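Local coordinates for methyltransferase-like protein 5 (Pyrococcus horikoshii, PDB 1WY7), which binds S-adenosyl-L-homocysteine in a seven-stranded methyltransferase fold and is probably an S-adenosylmethionine-dependent methyltransferase acting on RNA, at residues A[172-177]-A[194-199]. Sequence-based numbering, arbitrary orientation.
Sequences RLTTKI and TVDIYR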
# COMPACT_ATOMS: atom_id res chain seq x y z
N ARG A 172 13.82 1.39 -5.75
CA ARG A 172 13.15 2.63 -5.41
C ARG A 172 12.80 3.30 -6.74
O ARG A 172 13.69 3.73 -7.47
CB ARG A 172 14.04 3.57 -4.58
CG ARG A 172 13.30 4.84 -4.10
CD ARG A 172 14.22 5.90 -3.51
NE ARG A 172 14.87 6.69 -4.56
CZ ARG A 172 15.88 7.53 -4.37
NH1 ARG A 172 16.40 8.19 -5.39
NH2 ARG A 172 16.39 7.70 -3.15
N LEU A 173 11.51 3.37 -7.04
CA LEU A 173 11.05 4.00 -8.27
C LEU A 173 10.41 5.32 -7.90
O LEU A 173 9.63 5.40 -6.95
CB LEU A 173 10.03 3.11 -8.99
CG LEU A 173 10.32 1.61 -9.18
CD1 LEU A 173 9.49 1.12 -10.35
CD2 LEU A 173 11.80 1.33 -9.44
N THR A 174 10.73 6.36 -8.66
CA THR A 174 10.17 7.66 -8.38
C THR A 174 9.17 8.09 -9.46
O THR A 174 9.46 8.02 -10.66
CB THR A 174 11.29 8.70 -8.26
OG1 THR A 174 12.28 8.21 -7.34
CG2 THR A 174 10.74 10.03 -7.74
N THR A 175 7.97 8.49 -9.02
CA THR A 175 6.90 8.94 -9.91
C THR A 175 6.09 10.06 -9.29
O THR A 175 6.08 10.25 -8.08
CB THR A 175 5.87 7.83 -10.25
OG1 THR A 175 5.78 6.91 -9.17
CG2 THR A 175 6.23 7.12 -11.54
N LYS A 176 5.37 10.78 -10.15
CA LYS A 176 4.52 11.87 -9.71
C LYS A 176 3.09 11.37 -9.74
O LYS A 176 2.67 10.75 -10.71
CB LYS A 176 4.66 13.06 -10.67
CG LYS A 176 6.07 13.25 -11.20
CD LYS A 176 6.22 14.52 -12.02
CE LYS A 176 6.36 15.75 -11.13
NZ LYS A 176 6.72 16.96 -11.91
N ILE A 177 2.35 11.61 -8.67
CA ILE A 177 0.96 11.19 -8.64
C ILE A 177 0.09 12.42 -8.51
O ILE A 177 0.58 13.50 -8.18
CB ILE A 177 0.66 10.25 -7.45
CG1 ILE A 177 0.91 10.98 -6.12
CG2 ILE A 177 1.50 8.99 -7.56
CD1 ILE A 177 0.51 10.16 -4.89
N THR A 194 5.44 14.08 -5.65
CA THR A 194 6.37 13.10 -6.14
C THR A 194 6.63 12.10 -5.03
O THR A 194 7.00 12.48 -3.93
CB THR A 194 7.66 13.77 -6.55
OG1 THR A 194 7.37 14.80 -7.49
CG2 THR A 194 8.61 12.75 -7.17
N VAL A 195 6.41 10.83 -5.33
CA VAL A 195 6.62 9.78 -4.34
C VAL A 195 7.64 8.74 -4.82
O VAL A 195 7.92 8.63 -6.02
CB VAL A 195 5.29 9.02 -4.00
CG1 VAL A 195 4.27 9.97 -3.36
CG2 VAL A 195 4.69 8.40 -5.26
N ASP A 196 8.19 8.00 -3.87
CA ASP A 196 9.13 6.93 -4.15
C ASP A 196 8.38 5.65 -3.80
O ASP A 196 7.66 5.60 -2.79
CB ASP A 196 10.37 7.00 -3.24
CG ASP A 196 11.29 8.14 -3.59
OD1 ASP A 196 11.79 8.78 -2.64
OD2 ASP A 196 11.51 8.41 -4.79
N ILE A 197 8.53 4.64 -4.64
CA ILE A 197 7.92 3.35 -4.39
C ILE A 197 9.13 2.49 -3.99
O ILE A 197 10.07 2.31 -4.77
CB ILE A 197 7.26 2.79 -5.66
CG1 ILE A 197 6.16 3.74 -6.12
CG2 ILE A 197 6.72 1.39 -5.39
CD1 ILE A 197 5.45 3.31 -7.38
N TYR A 198 9.12 2.00 -2.75
CA TYR A 198 10.22 1.20 -2.25
C TYR A 198 9.95 -0.28 -2.19
O TYR A 198 8.81 -0.71 -2.08
CB TYR A 198 10.59 1.59 -0.80
CG TYR A 198 11.17 2.95 -0.57
CD1 TYR A 198 10.36 4.08 -0.45
CD2 TYR A 198 12.55 3.11 -0.41
CE1 TYR A 198 10.90 5.34 -0.16
CE2 TYR A 198 13.10 4.37 -0.12
CZ TYR A 198 12.27 5.47 -0.00
OH TYR A 198 12.82 6.70 0.22
N ARG A 199 11.03 -1.05 -2.26
CA ARG A 199 10.98 -2.49 -2.10
C ARG A 199 12.07 -2.76 -1.07
O ARG A 199 13.24 -2.48 -1.33
CB ARG A 199 11.31 -3.24 -3.37
CG ARG A 199 11.28 -4.75 -3.10
CD ARG A 199 11.65 -5.59 -4.28
NE ARG A 199 11.51 -7.01 -3.94
CZ ARG A 199 12.47 -7.76 -3.41
NH1 ARG A 199 12.22 -9.04 -3.14
NH2 ARG A 199 13.68 -7.24 -3.18
O HOH W 1 16.04 6.67 -0.60
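Leu173 with Ile197 and Thr175 with Val195 form the two hydrogen-bonded pairs of this antiparallel ladder, each closed by reciprocal N-H to O bonds. Leu173 N reaches Ile197 O at 2.9 Å, and Ile197 N meets Leu173 O at 2.7 Å. In the Thr175 pair the distances are 3.0 Å from Thr175 N to Val195 O and 2.8 Å from Val195 N to Thr175 O. In the non-hydrogen-bonded pairs that alternate with these, CA-H groups lean on carbonyls, as Arg172 CA does on Ile197 O.

Polar side chains mark the face of Arg172, Thr174, Asp196 and Tyr198. Thr174 OG1 donates to Asp196 OD2 over 2.7 Å, nearly along the carboxylate C-O axis; its chi1 of -50° sets OG1 beside the backbone N and leaves CG2 to touch Thr194 CG2. Arg172 NE lies 3.8 Å from the same OD2, a long salt bridge of charge alone, since the oxygen sits well out of the guanidinium plane. Arg155 of helix 152-164 pairs with the other oxygen, OD1. With CG anti to the backbone N (chi1 -175°), Arg172 places this methylene over one face of the Tyr198 ring, offset toward its rim, a CH-pi contact 4.2 Å from the ring centroid. A water accepts from Arg172 NH2 and gives a weak bond to Tyr198 OH.

Apolar contacts lie on the other face, with Leu173, Val195 and Ile197, the last packing against helix 32-44. Ile177 CG2 meets Val195 CG2 at 4.0 Å.

The hairpin thus joins the edge strand 167-179, one of the two outermost, to strand 191-202 of the Rossmann-like methyltransferase sheet. Two arginines gathered near the buried Asp196, one of them by a long charge contact, would be expected to favour its negative charge, whereas Thr175 OG1 is buried without a polar partner.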